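Local atomic coordinates of lysosome-associated membrane glycoprotein 2 (Mus musculus, PDB entry 5GV3), a protein that supports lysosome biogenesis, autophagy and luminal acidification as a lysosomal membrane glycoprotein that directly inhibits the proton channel TMEM175, represented here by its first luminal domain. Residues A16-N21 against A58-Q63; V109-N114 against V136-W141. All blocks are in the same frame, centred on the assembly; numbering follows the deposited sequence.

Contact 1 of 2, residues A16-N21 against A58-Q63. With ZN (zinc ion), chain C; ZN (zinc ion), chain E; NAG (2-acetamido-2-deoxy-beta-D-glucopyranose), chain M.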
ATOM      1  N   ALA A  16       4.602  -1.876  -9.833  1.00 37.04           N
ATOM      2  CA  ALA A  16       3.582  -2.252  -8.869  1.00 36.12           C
ATOM      3  C   ALA A  16       2.193  -2.029  -9.457  1.00 35.81           C
ATOM      4  O   ALA A  16       1.887  -0.950  -9.949  1.00 38.49           O
ATOM      5  CB  ALA A  16       3.756  -1.465  -7.578  1.00 35.69           C
ATOM      6  N   GLU A  17       1.378  -3.077  -9.422  1.00 38.35           N
ATOM      7  CA  GLU A  17       0.004  -3.061  -9.906  1.00 40.73           C
ATOM      8  C   GLU A  17      -0.852  -3.725  -8.833  1.00 38.67           C
ATOM      9  O   GLU A  17      -0.591  -4.870  -8.471  1.00 40.59           O
ATOM     10  CB  GLU A  17      -0.050  -3.787 -11.266  1.00 37.72           C
ATOM     11  CG  GLU A  17      -1.392  -4.088 -11.977  1.00 54.27           C
ATOM     12  CD  GLU A  17      -1.178  -4.906 -13.292  1.00 55.13           C
ATOM     13  OE1 GLU A  17      -0.023  -5.041 -13.747  1.00 51.42           O
ATOM     14  OE2 GLU A  17      -2.127  -5.428 -13.902  1.00 81.17           O
ATOM     15  N   TRP A  18      -1.844  -3.009  -8.302  1.00 32.36           N
ATOM     16  CA  TRP A  18      -2.648  -3.544  -7.203  1.00 32.14           C
ATOM     17  C   TRP A  18      -3.884  -2.692  -6.893  1.00 37.58           C
ATOM     18  O   TRP A  18      -4.033  -1.582  -7.405  1.00 37.49           O
ATOM     19  CB  TRP A  18      -1.790  -3.679  -5.937  1.00 31.00           C
ATOM     20  CG  TRP A  18      -1.578  -2.398  -5.179  1.00 34.23           C
ATOM     21  CD1 TRP A  18      -2.153  -2.064  -3.996  1.00 37.33           C
ATOM     22  CD2 TRP A  18      -0.737  -1.284  -5.544  1.00 37.82           C
ATOM     23  NE1 TRP A  18      -1.736  -0.823  -3.600  1.00 37.72           N
ATOM     24  CE2 TRP A  18      -0.863  -0.320  -4.524  1.00 41.31           C
ATOM     25  CE3 TRP A  18       0.099  -1.009  -6.627  1.00 36.58           C
ATOM     26  CZ2 TRP A  18      -0.184   0.897  -4.550  1.00 40.31           C
ATOM     27  CZ3 TRP A  18       0.776   0.205  -6.653  1.00 36.93           C
ATOM     28  CH2 TRP A  18       0.627   1.141  -5.621  1.00 44.97           C
ATOM     29  N   GLU A  19      -4.776  -3.238  -6.071  1.00 37.06           N
ATOM     30  CA  GLU A  19      -5.950  -2.509  -5.601  1.00 34.25           C
ATOM     31  C   GLU A  19      -5.999  -2.540  -4.070  1.00 42.66           C
ATOM     32  O   GLU A  19      -5.644  -3.535  -3.452  1.00 39.83           O
ATOM     33  CB  GLU A  19      -7.232  -3.098  -6.201  1.00 36.70           C
ATOM     34  CG  GLU A  19      -7.297  -3.005  -7.743  1.00 46.85           C
ATOM     35  CD  GLU A  19      -8.709  -3.157  -8.316  1.00 36.94           C
ATOM     36  OE1 GLU A  19      -9.657  -2.610  -7.716  1.00 63.48           O
ATOM     37  OE2 GLU A  19      -8.876  -3.806  -9.378  1.00 74.65           O
ATOM     38  N   MET A  20      -6.429  -1.450  -3.451  1.00 38.55           N
ATOM     39  CA  MET A  20      -6.561  -1.433  -1.988  1.00 46.06           C
ATOM     40  C   MET A  20      -7.710  -0.581  -1.489  1.00 44.31           C
ATOM     41  O   MET A  20      -8.098   0.389  -2.136  1.00 43.18           O
ATOM     42  CB  MET A  20      -5.242  -0.963  -1.357  1.00 36.32           C
ATOM     43  CG  MET A  20      -4.745   0.399  -1.860  1.00 46.71           C
ATOM     44  SD  MET A  20      -3.348   1.131  -0.948  1.00 38.85           S
ATOM     45  CE  MET A  20      -2.248  -0.210  -0.852  1.00 50.32           C
ATOM     46  N   ASN A  21      -8.290  -0.981  -0.365  1.00 37.03           N
ATOM     47  CA  ASN A  21      -9.248  -0.124   0.313  1.00 43.25           C
ATOM     48  C   ASN A  21      -9.056  -0.259   1.828  1.00 50.33           C
ATOM     49  O   ASN A  21      -8.403  -1.203   2.312  1.00 40.33           O
ATOM     50  CB  ASN A  21     -10.708  -0.342  -0.183  1.00 39.11           C
ATOM     51  CG  ASN A  21     -11.315  -1.695   0.159  1.00 46.22           C
ATOM     52  OD1 ASN A  21     -10.884  -2.403   1.066  1.00 54.16           O
ATOM     53  ND2 ASN A  21     -12.376  -2.040  -0.592  1.00 54.10           N
ATOM     54  N   ALA A  58      14.149   1.196  -2.463  1.00 65.26           N
ATOM     55  CA  ALA A  58      12.905   1.573  -3.197  1.00 55.53           C
ATOM     56  C   ALA A  58      11.578   1.556  -2.440  1.00 64.04           C
ATOM     57  O   ALA A  58      11.201   0.557  -1.843  1.00113.47           O
ATOM     58  CB  ALA A  58      12.762   0.701  -4.390  1.00 49.14           C
ATOM     59  N   LYS A  59      10.944   2.722  -2.363  1.00 44.38           N
ATOM     60  CA  LYS A  59       9.664   2.876  -1.676  1.00 54.15           C
ATOM     61  C   LYS A  59       8.502   3.305  -2.590  1.00 47.53           C
ATOM     62  O   LYS A  59       8.690   3.907  -3.646  1.00 42.91           O
ATOM     63  CB  LYS A  59       9.795   3.894  -0.529  1.00 39.65           C
ATOM     64  CG  LYS A  59      10.167   5.334  -0.931  1.00 55.81           C
ATOM     65  CD  LYS A  59      10.374   6.257   0.297  1.00 65.44           C
ATOM     66  CE  LYS A  59      10.917   7.627  -0.139  1.00 71.86           C
ATOM     67  NZ  LYS A  59      11.203   8.556   0.996  1.00 77.73           N
ATOM     68  N   ILE A  60       7.289   3.003  -2.145  1.00 39.46           N
ATOM     69  CA  ILE A  60       6.102   3.519  -2.793  1.00 38.00           C
ATOM     70  C   ILE A  60       5.309   4.363  -1.818  1.00 40.00           C
ATOM     71  O   ILE A  60       5.090   3.971  -0.673  1.00 37.99           O
ATOM     72  CB  ILE A  60       5.211   2.400  -3.333  1.00 30.76           C
ATOM     73  CG1 ILE A  60       5.854   1.757  -4.563  1.00 37.07           C
ATOM     74  CG2 ILE A  60       3.840   2.928  -3.692  1.00 40.87           C
ATOM     75  CD1 ILE A  60       5.108   0.511  -5.020  1.00 36.83           C
ATOM     76  N   MET A  61       4.901   5.538  -2.282  1.00 37.08           N
ATOM     77  CA  MET A  61       4.048   6.411  -1.493  1.00 45.20           C
ATOM     78  C   MET A  61       2.791   6.796  -2.268  1.00 42.40           C
ATOM     79  O   MET A  61       2.855   7.117  -3.444  1.00 38.70           O
ATOM     80  CB  MET A  61       4.817   7.657  -1.065  1.00 45.91           C
ATOM     81  CG  MET A  61       6.061   7.340  -0.255  1.00 51.09           C
ATOM     82  SD  MET A  61       6.983   8.810   0.219  1.00 51.48           S
ATOM     83  CE  MET A  61       5.807   9.580   1.335  1.00 51.29           C
ATOM     84  N   ILE A  62       1.638   6.693  -1.619  1.00 43.28           N
ATOM     85  CA  ILE A  62       0.377   7.027  -2.261  1.00 34.95           C
ATOM     86  C   ILE A  62      -0.345   8.110  -1.466  1.00 41.92           C
ATOM     87  O   ILE A  62      -0.487   7.989  -0.257  1.00 41.09           O
ATOM     88  CB  ILE A  62      -0.518   5.789  -2.399  1.00 41.13           C
ATOM     89  CG1 ILE A  62       0.185   4.720  -3.253  1.00 37.15           C
ATOM     90  CG2 ILE A  62      -1.873   6.168  -2.979  1.00 41.15           C
ATOM     91  CD1 ILE A  62       0.401   5.128  -4.719  1.00 28.30           C
ATOM     92  N   GLN A  63      -0.780   9.174  -2.131  1.00 42.64           N
ATOM     93  CA  GLN A  63      -1.590  10.193  -1.459  1.00 48.11           C
ATOM     94  C   GLN A  63      -2.971  10.253  -2.093  1.00 45.66           C
ATOM     95  O   GLN A  63      -3.122  10.060  -3.295  1.00 47.59           O
ATOM     96  CB  GLN A  63      -0.931  11.579  -1.512  1.00 42.50           C
ATOM     97  CG  GLN A  63       0.540  11.602  -1.150  1.00 45.14           C
ATOM     98  CD  GLN A  63       1.425  11.099  -2.282  1.00 50.34           C
ATOM     99  OE1 GLN A  63       1.155  11.352  -3.453  1.00 49.86           O
ATOM    100  NE2 GLN A  63       2.471  10.367  -1.935  1.00 40.26           N
TER
HETATM  101 ZN    ZN C 201      -0.788  -6.069 -15.286  1.00 45.33          ZN
HETATM  102 ZN    ZN E 203     -10.827  -3.454  -9.095  0.81 90.06          ZN
HETATM  103  C1  NAG M 211     -13.161  -3.253  -0.499  1.00 52.27           C
HETATM  104  C2  NAG M 211     -14.507  -3.135  -1.227  1.00 62.28           C
HETATM  105  C3  NAG M 211     -15.302  -4.429  -1.076  1.00 52.43           C
HETATM  106  C4  NAG M 211     -14.460  -5.624  -1.508  1.00 53.31           C
HETATM  107  C5  NAG M 211     -13.122  -5.630  -0.773  1.00 40.71           C
HETATM  108  C6  NAG M 211     -12.191  -6.714  -1.261  1.00 44.48           C
HETATM  109  C7  NAG M 211     -15.549  -0.923  -1.485  1.00 67.40           C
HETATM  110  C8  NAG M 211     -16.357   0.155  -0.821  1.00 49.29           C
HETATM  111  N2  NAG M 211     -15.279  -2.002  -0.738  1.00 61.14           N
HETATM  112  O3  NAG M 211     -16.484  -4.362  -1.863  1.00 61.48           O
HETATM  113  O4  NAG M 211     -15.161  -6.832  -1.238  1.00 52.37           O
HETATM  114  O5  NAG M 211     -12.445  -4.385  -0.997  1.00 51.85           O
HETATM  115  O6  NAG M 211     -11.776  -6.446  -2.591  1.00 49.89           O
HETATM  116  O7  NAG M 211     -15.158  -0.823  -2.644  1.00 73.98           O
HETATM  117  O   HOH W   1       1.200  -6.347 -15.868  1.00 61.32           O

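Contact 2 of 2, residues V109-N114 against V136-W141. With NAG (2-acetamido-2-deoxy-beta-D-glucopyranose), chain M.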
ATOM      1  N   VAL A 109      -1.458   4.067  11.475  1.00 45.86           N
ATOM      2  CA  VAL A 109      -1.527   2.661  11.833  1.00 45.21           C
ATOM      3  C   VAL A 109      -0.376   1.946  11.157  1.00 47.93           C
ATOM      4  O   VAL A 109      -0.105   2.160   9.976  1.00 49.28           O
ATOM      5  CB  VAL A 109      -2.870   2.032  11.443  1.00 45.13           C
ATOM      6  CG1 VAL A 109      -2.910   0.568  11.844  1.00 51.98           C
ATOM      7  CG2 VAL A 109      -4.001   2.797  12.106  1.00 47.02           C
ATOM      8  N   LYS A 110       0.323   1.119  11.921  1.00 50.44           N
ATOM      9  CA  LYS A 110       1.472   0.407  11.392  1.00 49.78           C
ATOM     10  C   LYS A 110       1.125  -1.068  11.177  1.00 51.54           C
ATOM     11  O   LYS A 110       0.400  -1.678  11.967  1.00 60.35           O
ATOM     12  CB  LYS A 110       2.662   0.578  12.336  1.00 52.65           C
ATOM     13  CG  LYS A 110       4.018   0.580  11.651  1.00 69.44           C
ATOM     14  CD  LYS A 110       5.090   1.069  12.615  1.00 86.54           C
ATOM     15  CE  LYS A 110       4.904   2.557  12.919  1.00 72.82           C
ATOM     16  NZ  LYS A 110       6.073   3.161  13.614  1.00 81.42           N
ATOM     17  N   ASN A 111       1.659  -1.636  10.105  1.00 52.37           N
ATOM     18  CA  ASN A 111       1.435  -3.033   9.774  1.00 53.92           C
ATOM     19  C   ASN A 111       2.686  -3.830  10.103  1.00 57.36           C
ATOM     20  O   ASN A 111       3.771  -3.500   9.634  1.00 63.73           O
ATOM     21  CB  ASN A 111       1.071  -3.169   8.288  1.00 55.88           C
ATOM     22  CG  ASN A 111       0.540  -4.542   7.928  1.00 59.63           C
ATOM     23  OD1 ASN A 111       1.040  -5.559   8.403  1.00 51.84           O
ATOM     24  ND2 ASN A 111      -0.473  -4.577   7.064  1.00 50.86           N
ATOM     25  N   PRO A 112       2.545  -4.860  10.954  1.00 69.70           N
ATOM     26  CA  PRO A 112       3.683  -5.683  11.389  1.00 62.83           C
ATOM     27  C   PRO A 112       4.189  -6.632  10.311  1.00 72.63           C
ATOM     28  O   PRO A 112       5.250  -7.227  10.489  1.00 60.70           O
ATOM     29  CB  PRO A 112       3.115  -6.479  12.569  1.00 63.64           C
ATOM     30  CG  PRO A 112       1.826  -5.781  12.942  1.00 67.41           C
ATOM     31  CD  PRO A 112       1.307  -5.221  11.663  1.00 62.19           C
ATOM     32  N   GLU A 113       3.444  -6.766   9.217  1.00 64.92           N
ATOM     33  CA  GLU A 113       3.809  -7.698   8.157  1.00 57.26           C
ATOM     34  C   GLU A 113       5.208  -7.400   7.640  1.00 67.87           C
ATOM     35  O   GLU A 113       5.597  -6.245   7.473  1.00 58.33           O
ATOM     36  CB  GLU A 113       2.795  -7.654   7.006  1.00 68.14           C
ATOM     37  CG  GLU A 113       3.045  -8.680   5.897  1.00 68.44           C
ATOM     38  CD  GLU A 113       2.996 -10.115   6.403  1.00 79.63           C
ATOM     39  OE1 GLU A 113       2.130 -10.425   7.248  1.00 91.89           O
ATOM     40  OE2 GLU A 113       3.831 -10.933   5.962  1.00 78.88           O
ATOM     41  N   ASN A 114       5.969  -8.463   7.432  1.00 65.23           N
ATOM     42  CA  ASN A 114       7.264  -8.397   6.780  1.00 62.82           C
ATOM     43  C   ASN A 114       7.320  -9.569   5.827  1.00 59.11           C
ATOM     44  O   ASN A 114       7.593 -10.698   6.222  1.00 66.27           O
ATOM     45  CB  ASN A 114       8.406  -8.445   7.797  1.00 52.76           C
ATOM     46  CG  ASN A 114       9.765  -8.172   7.171  1.00 63.29           C
ATOM     47  OD1 ASN A 114      10.041  -8.586   6.048  1.00 67.76           O
ATOM     48  ND2 ASN A 114      10.620  -7.466   7.901  1.00 59.81           N
ATOM     49  N   VAL A 136      -8.390  -0.058  12.003  1.00 40.94           N
ATOM     50  CA  VAL A 136      -8.364  -0.047  10.543  1.00 54.31           C
ATOM     51  C   VAL A 136      -8.299  -1.454   9.954  1.00 49.59           C
ATOM     52  O   VAL A 136      -7.454  -2.260  10.335  1.00 47.65           O
ATOM     53  CB  VAL A 136      -7.161   0.760  10.017  1.00 45.20           C
ATOM     54  CG1 VAL A 136      -7.146   0.750   8.505  1.00 47.41           C
ATOM     55  CG2 VAL A 136      -7.203   2.201  10.538  1.00 38.35           C
ATOM     56  N   VAL A 137      -9.211  -1.756   9.036  1.00 44.49           N
ATOM     57  CA  VAL A 137      -9.110  -2.987   8.262  1.00 38.24           C
ATOM     58  C   VAL A 137      -8.546  -2.675   6.874  1.00 45.04           C
ATOM     59  O   VAL A 137      -9.163  -1.937   6.099  1.00 42.66           O
ATOM     60  CB  VAL A 137     -10.474  -3.684   8.149  1.00 47.06           C
ATOM     61  CG1 VAL A 137     -10.401  -4.869   7.188  1.00 43.76           C
ATOM     62  CG2 VAL A 137     -10.946  -4.135   9.522  1.00 41.55           C
ATOM     63  N   GLN A 138      -7.370  -3.223   6.573  1.00 36.22           N
ATOM     64  CA  GLN A 138      -6.719  -3.007   5.287  1.00 40.57           C
ATOM     65  C   GLN A 138      -6.936  -4.195   4.357  1.00 40.05           C
ATOM     66  O   GLN A 138      -6.752  -5.345   4.748  1.00 45.17           O
ATOM     67  CB  GLN A 138      -5.221  -2.758   5.484  1.00 42.14           C
ATOM     68  CG  GLN A 138      -4.924  -1.661   6.497  1.00 39.67           C
ATOM     69  CD  GLN A 138      -3.446  -1.454   6.739  1.00 46.33           C
ATOM     70  OE1 GLN A 138      -2.606  -2.103   6.118  1.00 43.17           O
ATOM     71  NE2 GLN A 138      -3.120  -0.543   7.652  1.00 44.79           N
ATOM     72  N   LYS A 139      -7.360  -3.914   3.129  1.00 35.90           N
ATOM     73  CA  LYS A 139      -7.522  -4.966   2.127  1.00 38.83           C
ATOM     74  C   LYS A 139      -6.699  -4.659   0.878  1.00 39.44           C
ATOM     75  O   LYS A 139      -6.731  -3.544   0.359  1.00 38.91           O
ATOM     76  CB  LYS A 139      -8.998  -5.150   1.769  1.00 36.02           C
ATOM     77  CG  LYS A 139      -9.837  -5.777   2.886  1.00 43.02           C
ATOM     78  CD  LYS A 139     -11.274  -5.996   2.432  1.00 39.93           C
ATOM     79  CE  LYS A 139     -12.119  -6.665   3.507  1.00 46.11           C
ATOM     80  NZ  LYS A 139     -11.617  -8.034   3.797  1.00 52.24           N
ATOM     81  N   TYR A 140      -5.951  -5.657   0.419  1.00 36.06           N
ATOM     82  CA  TYR A 140      -5.099  -5.543  -0.768  1.00 33.45           C
ATOM     83  C   TYR A 140      -5.401  -6.694  -1.725  1.00 37.40           C
ATOM     84  O   TYR A 140      -5.583  -7.826  -1.278  1.00 38.76           O
ATOM     85  CB  TYR A 140      -3.614  -5.577  -0.387  1.00 37.07           C
ATOM     86  CG  TYR A 140      -3.216  -4.613   0.708  1.00 33.90           C
ATOM     87  CD1 TYR A 140      -2.854  -3.314   0.411  1.00 31.06           C
ATOM     88  CD2 TYR A 140      -3.208  -5.002   2.044  1.00 39.07           C
ATOM     89  CE1 TYR A 140      -2.489  -2.426   1.407  1.00 34.76           C
ATOM     90  CE2 TYR A 140      -2.838  -4.109   3.054  1.00 38.94           C
ATOM     91  CZ  TYR A 140      -2.480  -2.820   2.716  1.00 40.47           C
ATOM     92  OH  TYR A 140      -2.112  -1.900   3.671  1.00 41.35           O
ATOM     93  N   TRP A 141      -5.471  -6.409  -3.025  1.00 41.05           N
ATOM     94  CA  TRP A 141      -5.675  -7.466  -4.019  1.00 41.27           C
ATOM     95  C   TRP A 141      -5.254  -7.063  -5.439  1.00 39.48           C
ATOM     96  O   TRP A 141      -4.837  -5.931  -5.674  1.00 40.22           O
ATOM     97  CB  TRP A 141      -7.139  -7.915  -4.017  1.00 27.89           C
ATOM     98  CG  TRP A 141      -8.132  -6.934  -4.631  1.00 42.53           C
ATOM     99  CD1 TRP A 141      -8.653  -6.974  -5.900  1.00 38.04           C
ATOM    100  CD2 TRP A 141      -8.732  -5.797  -3.987  1.00 35.85           C
ATOM    101  NE1 TRP A 141      -9.530  -5.926  -6.087  1.00 36.03           N
ATOM    102  CE2 TRP A 141      -9.594  -5.193  -4.930  1.00 43.49           C
ATOM    103  CE3 TRP A 141      -8.615  -5.231  -2.711  1.00 42.60           C
ATOM    104  CZ2 TRP A 141     -10.334  -4.044  -4.627  1.00 41.52           C
ATOM    105  CZ3 TRP A 141      -9.346  -4.094  -2.416  1.00 36.45           C
ATOM    106  CH2 TRP A 141     -10.199  -3.511  -3.371  1.00 43.59           C
TER
HETATM  107  C1  NAG M 211     -13.161  -3.253  -0.499  1.00 52.27           C
HETATM  108  C2  NAG M 211     -14.507  -3.135  -1.227  1.00 62.28           C
HETATM  109  C3  NAG M 211     -15.302  -4.429  -1.076  1.00 52.43           C
HETATM  110  C4  NAG M 211     -14.460  -5.624  -1.508  1.00 53.31           C
HETATM  111  C5  NAG M 211     -13.122  -5.630  -0.773  1.00 40.71           C
HETATM  112  C6  NAG M 211     -12.191  -6.714  -1.261  1.00 44.48           C
HETATM  113  C7  NAG M 211     -15.549  -0.923  -1.485  1.00 67.40           C
HETATM  114  C8  NAG M 211     -16.357   0.155  -0.821  1.00 49.29           C
HETATM  115  N2  NAG M 211     -15.279  -2.002  -0.738  1.00 61.14           N
HETATM  116  O3  NAG M 211     -16.484  -4.362  -1.863  1.00 61.48           O
HETATM  117  O4  NAG M 211     -15.161  -6.832  -1.238  1.00 52.37           O
HETATM  118  O5  NAG M 211     -12.445  -4.385  -0.997  1.00 51.85           O
HETATM  119  O6  NAG M 211     -11.776  -6.446  -2.591  1.00 49.89           O
HETATM  120  O7  NAG M 211     -15.158  -0.823  -2.644  1.00 73.98           O
HETATM  121  O   HOH W   2      -0.228  -0.211   8.036  1.00 47.79           O

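Contact 1 of 2, residues A16-N21 against A58-Q63
The axes of the strand pieces A16-N21 and K59-Q63 come within 10.9 Å of each other, their N-to-C directions 41° apart, a spacing bridged by side chains of two facing sheets. A16, W18, I60 and I62 all send their CB atoms into the gap. At the A16 end the packing is tight: the methyl of A16 suits the place because it leaves room for I60, whose CD1 lies 3.5 Å from A16 CB. W18 fills the wider gap further on. Its CG sits between the backbone N and carbonyl carbon (chi1 80°), and the six-membered part of the indole reaches the opposite strand. There CG1 of I62 meets the ring edge near its plane, 4.1 Å from W18 CZ2, while CG2 of I60 approaches obliquely, 4.2 Å from W18 CH2. The branched I60 thus offers separate carbons to the alanine and the indole, while I62 gives its CG1-CD1 arm to the indole.

Alternation along the strand puts E17 and E19 on the other face, where each carboxylate holds its own zinc ion through both oxygens; E17 OE1 and OE2 are each 2.0 Å from the metal. N21 ND2 is covalently bound to C1 of an N-acetylglucosamine. At this segment, strand 11-28 lies between strands 2-8 and 136-146, with L2 and V4 also packing on W18, whereas strand 59-64 is an outer strand of the other sheet, where V72 and F74 of strand 68-76 touch I60.

Contact 2 of 2, residues V109-N114 against V136-W141
This is a mixed contact, apolar at one end and polar at the other, between strand 136-146 and the segment V109-N114 of strand 106-117, which belong to different sheets of the first luminal domain. V109 and V136 form the apolar end, their CG2 methyls 3.6 Å apart. Farther along, N111 and Q138 pass each other in opposite directions with their amide planes 59° apart, and N111 ND2 gives a weak hydrogen bond, 3.4 Å long, to Q138 OE1. The same oxygen takes a shorter bond from Y140 OH, at 2.5 Å, with the hydroxyl well above the carbonyl plane. Glutamine suits this buried place because its other end is a donor: Q138 NE2 gives to a water at 2.9 Å, which in turn donates to V109 O, linking side chain to backbone across the gap. N111 also shapes its own chain. With CG anti to the backbone N (chi1 -168°), its OD1 accepts from E113 N at 2.8 Å in an Asx turn. L133 of strand 129-133 packs against V109, N111 and Q138, while in strand 81-91 L88 touches V136 and I86 touches Y140.

Overall arrangement
Contacts 1 and 2 lie 12 Å apart between centres and follow one another along the chain, the first closing before the second opens. Each joins the mixed sheet to the four-stranded antiparallel sheet, whose outermost strands, 59-64 and 106-117, supply one partner apiece. In the mixed sheet, strands 11-28 and 136-146 are antiparallel neighbours, and probable hydrogen bonds from E19 N to W141 O and from K139 N to N21 O tie the contacts directly. Together they help hold the two sheets against each other, in keeping with the beta-prism fold of LAMP luminal domains. Both also meet one glycan: the sugar on N21 has its O6 over a face of W141, beside K139.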